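Local coordinates for protein endoglucanase, family GH5 (Zobellia galactanivorans, PDB 6GL2) that hydrolyses hemicellulose, probably including mixed-linked glucan, as a glycoside hydrolase of family 5 from a marine bacterium, at residues A[258-262]-A[263-267]; A[14-17]-A[18-21]. All coordinates share one frame; numbering follows the deposited sequence. Where two conformers were deposited one is given.

Contact 1. Residues A[258-262]-A[263-267]; sequences KIRDK and FIVED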
loop_
_atom_site.group_PDB
_atom_site.type_symbol
_atom_site.label_atom_id
_atom_site.label_comp_id
_atom_site.label_asym_id
_atom_site.label_seq_id
_atom_site.Cartn_x
_atom_site.Cartn_y
_atom_site.Cartn_z
ATOM N N LYS A 258 -16.504 8.905 -5.253
ATOM C CA LYS A 258 -16.492 9.241 -3.845
ATOM C C LYS A 258 -15.080 9.620 -3.350
ATOM O O LYS A 258 -14.815 10.593 -2.685
ATOM C CB LYS A 258 -17.088 8.104 -3.020
ATOM C CG LYS A 258 -16.982 8.090 -1.549
ATOM C CD LYS A 258 -17.658 6.806 -0.995
ATOM C CE LYS A 258 -16.753 5.523 -0.869
ATOM N NZ LYS A 258 -17.169 4.177 -0.226
ATOM N N ILE A 259 -14.128 8.755 -3.732
ATOM C CA ILE A 259 -12.709 8.942 -3.374
ATOM C C ILE A 259 -12.170 10.219 -4.049
ATOM O O ILE A 259 -11.529 11.072 -3.446
ATOM C CB ILE A 259 -11.922 7.700 -3.823
ATOM C CG1 ILE A 259 -12.411 6.458 -3.067
ATOM C CG2 ILE A 259 -10.402 7.960 -3.796
ATOM C CD1 ILE A 259 -11.880 5.170 -3.666
ATOM N N ARG A 260 -12.419 10.357 -5.361
ATOM C CA ARG A 260 -12.014 11.557 -6.088
ATOM C C ARG A 260 -12.601 12.839 -5.494
ATOM O O ARG A 260 -11.940 13.824 -5.220
ATOM C CB ARG A 260 -12.410 11.490 -7.586
ATOM C CG ARG A 260 -12.259 12.782 -8.368
ATOM C CD ARG A 260 -13.123 12.794 -9.633
ATOM N NE ARG A 260 -14.605 12.745 -9.374
ATOM C CZ ARG A 260 -15.512 12.452 -10.305
ATOM N NH1 ARG A 260 -15.114 12.140 -11.551
ATOM N NH2 ARG A 260 -16.801 12.415 -10.001
ATOM N N ASP A 261 -13.916 12.765 -5.292
ATOM C CA ASP A 261 -14.620 13.980 -4.789
ATOM C C ASP A 261 -14.114 14.485 -3.449
ATOM O O ASP A 261 -13.959 15.692 -3.203
ATOM C CB ASP A 261 -16.127 13.774 -4.801
ATOM C CG ASP A 261 -16.707 13.641 -6.217
ATOM O OD1 ASP A 261 -16.035 13.953 -7.208
ATOM O OD2 ASP A 261 -17.903 13.187 -6.283
ATOM N N LYS A 262 -13.810 13.535 -2.545
ATOM C CA LYS A 262 -13.353 13.882 -1.192
ATOM C C LYS A 262 -11.900 14.332 -1.273
ATOM O O LYS A 262 -11.542 15.396 -0.859
ATOM C CB LYS A 262 -13.488 12.729 -0.201
ATOM C CG LYS A 262 -12.942 13.034 1.179
ATOM C CD LYS A 262 -13.883 14.081 1.794
ATOM C CE LYS A 262 -13.734 14.382 3.276
ATOM N NZ LYS A 262 -14.844 15.347 3.626
ATOM N N PHE A 263 -11.007 13.465 -1.771
ATOM C CA PHE A 263 -9.574 13.734 -1.668
ATOM C C PHE A 263 -9.033 14.670 -2.740
ATOM O O PHE A 263 -8.265 15.554 -2.422
ATOM C CB PHE A 263 -8.777 12.434 -1.628
ATOM C CG PHE A 263 -9.141 11.560 -0.444
ATOM C CD1 PHE A 263 -8.909 12.027 0.818
ATOM C CD2 PHE A 263 -9.617 10.262 -0.566
ATOM C CE1 PHE A 263 -9.201 11.220 1.902
ATOM C CE2 PHE A 263 -9.860 9.437 0.551
ATOM C CZ PHE A 263 -9.668 9.955 1.775
ATOM N N ILE A 264 -9.306 14.346 -3.970
ATOM C CA ILE A 264 -8.755 15.079 -5.077
ATOM C C ILE A 264 -9.393 16.481 -5.240
ATOM O O ILE A 264 -8.666 17.480 -5.387
ATOM C CB ILE A 264 -8.872 14.301 -6.419
ATOM C CG1 ILE A 264 -8.106 12.930 -6.310
ATOM C CG2 ILE A 264 -8.382 15.200 -7.599
ATOM C CD1 ILE A 264 -8.257 11.960 -7.419
ATOM N N VAL A 265 -10.707 16.499 -5.223
ATOM C CA VAL A 265 -11.467 17.787 -5.435
ATOM C C VAL A 265 -11.521 18.524 -4.093
ATOM O O VAL A 265 -10.896 19.581 -3.947
ATOM C CB VAL A 265 -12.838 17.507 -6.048
ATOM C CG1 VAL A 265 -13.678 18.811 -6.114
ATOM C CG2 VAL A 265 -12.726 16.805 -7.372
ATOM N N GLU A 266 -12.201 18.015 -3.103
ATOM C CA GLU A 266 -12.347 18.789 -1.881
ATOM C C GLU A 266 -11.020 19.070 -1.151
ATOM O O GLU A 266 -10.780 20.177 -0.672
ATOM C CB GLU A 266 -13.369 18.144 -0.954
ATOM C CG GLU A 266 -13.540 18.808 0.412
ATOM C CD GLU A 266 -14.081 17.858 1.485
ATOM O OE1 GLU A 266 -15.192 17.281 1.233
ATOM O OE2 GLU A 266 -13.366 17.679 2.546
ATOM N N ASP A 267 -10.137 18.058 -1.026
ATOM C CA ASP A 267 -8.949 18.162 -0.156
ATOM C C ASP A 267 -7.678 18.573 -0.924
ATOM O O ASP A 267 -6.631 18.819 -0.291
ATOM C CB ASP A 267 -8.668 16.835 0.554
ATOM C CG ASP A 267 -9.747 16.374 1.624
ATOM O OD1 ASP A 267 -10.611 17.134 2.047
ATOM O OD2 ASP A 267 -9.662 15.201 2.079
#

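Contact 2. Residues A[14-17]-A[18-21]; sequences PKEF and VLDM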
loop_
_atom_site.group_PDB
_atom_site.type_symbol
_atom_site.label_atom_id
_atom_site.label_comp_id
_atom_site.label_asym_id
_atom_site.label_seq_id
_atom_site.Cartn_x
_atom_site.Cartn_y
_atom_site.Cartn_z
ATOM N N PRO A 14 2.382 16.474 -5.432
ATOM C CA PRO A 14 1.806 15.103 -5.375
ATOM C C PRO A 14 0.936 14.640 -6.518
ATOM O O PRO A 14 1.079 13.534 -7.004
ATOM C CB PRO A 14 1.063 15.094 -4.063
ATOM C CG PRO A 14 1.779 16.043 -3.209
ATOM C CD PRO A 14 2.211 17.156 -4.169
ATOM N N LYS A 15 0.085 15.498 -7.111
ATOM C CA LYS A 15 -0.776 14.962 -8.147
ATOM C C LYS A 15 0.022 14.560 -9.400
ATOM O O LYS A 15 -0.283 13.551 -10.078
ATOM C CB LYS A 15 -1.914 15.905 -8.495
ATOM C CG LYS A 15 -2.930 15.996 -7.347
ATOM C CD LYS A 15 -4.168 16.803 -7.681
ATOM C CE LYS A 15 -5.159 16.840 -6.510
ATOM N NZ LYS A 15 -6.234 17.862 -6.839
ATOM N N GLU A 16 1.166 15.394 -9.778
ATOM C CA GLU A 16 1.980 14.996 -10.890
ATOM C C GLU A 16 2.844 13.755 -10.544
ATOM O O GLU A 16 3.128 12.965 -11.422
ATOM C CB GLU A 16 2.814 16.168 -11.362
ATOM C CG GLU A 16 3.596 15.882 -12.608
ATOM C CD GLU A 16 2.778 15.362 -13.812
ATOM O OE1 GLU A 16 1.700 15.935 -14.200
ATOM O OE2 GLU A 16 3.217 14.325 -14.379
ATOM N N PHE A 17 3.337 13.731 -9.317
ATOM C CA PHE A 17 4.080 12.529 -8.842
ATOM C C PHE A 17 3.229 11.271 -8.984
ATOM O O PHE A 17 3.746 10.263 -9.532
ATOM C CB PHE A 17 4.470 12.833 -7.452
ATOM C CG PHE A 17 5.376 11.794 -6.822
ATOM C CD1 PHE A 17 4.852 10.634 -6.202
ATOM C CD2 PHE A 17 6.755 11.974 -6.774
ATOM C CE1 PHE A 17 5.694 9.709 -5.626
ATOM C CE2 PHE A 17 7.608 11.058 -6.196
ATOM C CZ PHE A 17 7.045 9.927 -5.590
ATOM N N VAL A 18 1.974 11.292 -8.617
ATOM C CA VAL A 18 1.158 10.131 -8.693
ATOM C C VAL A 18 0.890 9.701 -10.112
ATOM O O VAL A 18 0.801 8.567 -10.445
ATOM C CB VAL A 18 -0.131 10.276 -7.813
ATOM C CG1 VAL A 18 -1.186 9.238 -8.110
ATOM C CG2 VAL A 18 0.269 10.269 -6.343
ATOM N N LEU A 19 0.686 10.716 -11.012
ATOM C CA LEU A 19 0.639 10.354 -12.445
ATOM C C LEU A 19 1.917 9.627 -12.882
ATOM O O LEU A 19 1.850 8.618 -13.633
ATOM C CB LEU A 19 0.392 11.570 -13.348
ATOM C CG LEU A 19 -0.960 12.249 -13.125
ATOM C CD1 LEU A 19 -1.010 13.451 -14.052
ATOM C CD2 LEU A 19 -2.099 11.356 -13.450
ATOM N N ASP A 20 3.060 10.173 -12.478
ATOM C CA ASP A 20 4.357 9.544 -12.874
ATOM C C ASP A 20 4.550 8.112 -12.313
ATOM O O ASP A 20 5.195 7.323 -12.959
ATOM C CB ASP A 20 5.493 10.393 -12.343
ATOM C CG ASP A 20 5.653 11.731 -13.064
ATOM O OD1 ASP A 20 4.923 12.000 -14.041
ATOM O OD2 ASP A 20 6.487 12.520 -12.532
ATOM N N MET A 21 3.836 7.805 -11.249
ATOM C CA MET A 21 3.900 6.453 -10.635
ATOM C C MET A 21 3.258 5.399 -11.614
ATOM O O MET A 21 3.471 4.201 -11.372
ATOM C CB MET A 21 3.231 6.423 -9.285
ATOM C CG MET A 21 3.998 7.128 -8.222
ATOM S SD MET A 21 3.091 7.241 -6.661
ATOM C CE MET A 21 3.051 5.525 -6.127
#

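Contact 1. Residues A[258-262]-A[263-267]
Lys262 NZ is gripped by three oxygens: both carboxylate oxygens of Glu266, one turn further along the helix, and the side-chain oxygen of Asn211. The salt bridge to Glu266 OE2, 3.0 Å from Lys262 NZ, uses the syn lone pair, while the bond to Glu266 OE1 is weaker. The two side chains run side by side in the same direction, because the lysine chain bends at chi2 (69°), which sends CD, CE and NZ to the carboxylate. Glu266 OE2 also lies 2.9 Å from Asp267 OD1; the nearby ammonium probably offsets some of the resulting repulsion. The lysine's chi1 (176°), with CG anti to the backbone N, sets CG over one face of Phe263, a CH-pi contact 4.2 Å from CG to the ring centroid, displaced toward the rim. Ile259 CG2 approaches Phe263 CD2 to 4.0 Å, and both apolar groups also pack on Val271, as suits the inward side of the helix. On the exposed side, Arg260 NE binds the neighbouring Asp261 OD1 at 2.9 Å, coming from above the carboxylate plane, while Arg260 CG lies alongside Val265 CG2. The backbone widens beneath these groups. Arg260 O takes the N-H of Val265, five residues on, at 2.9 Å between O and N, with only a weak bond from Ile264 N; Asp261 O likewise receives Glu266 N. Such i to i+5 bonds define a pi-type turn, here in the last turns of helix 246-266 of the (beta/alpha)8 TIM barrel, before strand 271-276.

Contact 2. Residues A[14-17]-A[18-21]
Phe17 and Met21, one turn apart, are brought together by different chi1 settings: the phenylalanine places CG anti to the backbone N (chi1 -174°), whereas the methionine has CG anti to the carbonyl carbon, beside the backbone N (chi1 -72°), and then bends at chi3. The sulfur comes close to the CD1-CE1 bond of the ring, obliquely, with Met21 SD 3.7 Å from Phe17 CE1 and 3.9 Å from Phe17 CD1. This is a Met-aromatic contact, SD lying 4.8 Å from the centroid of the Phe17 ring. Long, flexible and ending in a polarisable sulfur, methionine suits a place beside a ring, and both side chains are buried against Ile146, while Phe17 also meets Tyr101 edge-to-face. Helix 14-20 precedes the first barrel strand, 24-26, and packs across the starts of strands 101-105, 145-148 and 222-227, closing the N-terminal end of the TIM barrel much as a plug would. Val18 belongs to this same inward side: its CG2 sits 3.4 Å from Pro14 O, and its short branched side chain suits close packing against Ile223 and Ala270. Proline lacks an N-H, which costs nothing in the first turn, where backbone N-H groups have no carbonyl of a preceding turn to bond; Pro14 O accepts Val18 N at 2.9 Å. The outer side is more exposed and mixed. Apolar Leu19 rests its CG 3.4 Å from Lys15 O; Glu16 and Asp20 are the polar members, Asp20 forming a weak, long ion pair with Arg10. Glu16 was deposited in two conformers, and in the one described its OE2 comes near Asp20 OD1, an approach of like charges that is therefore doubtful. The final turn is looser, Met21 N reaching Phe17 O through a weak bond only.

How the contacts relate
Both contacts run along single helices, each joining a buried apolar side to a more exposed one, but at different places in the barrel. Contact 1 lies late in an outer-layer helix, so its inward residues face neighbouring strands laterally while ion pairs lie on its outer side; contact 2 lies beneath the barrel's end, where the sulfur and aromatic groups do the work and charge pairing contributes little. Their backbones differ too, contact 1 widening into a pi-type turn while contact 2 keeps ordinary i to i+4 bonds. The two helices meet where, in the conformer described, Lys15 NZ probably hydrogen-bonds Ile264 O at 2.9 Å, tying the bottom helix to the end of 246-266.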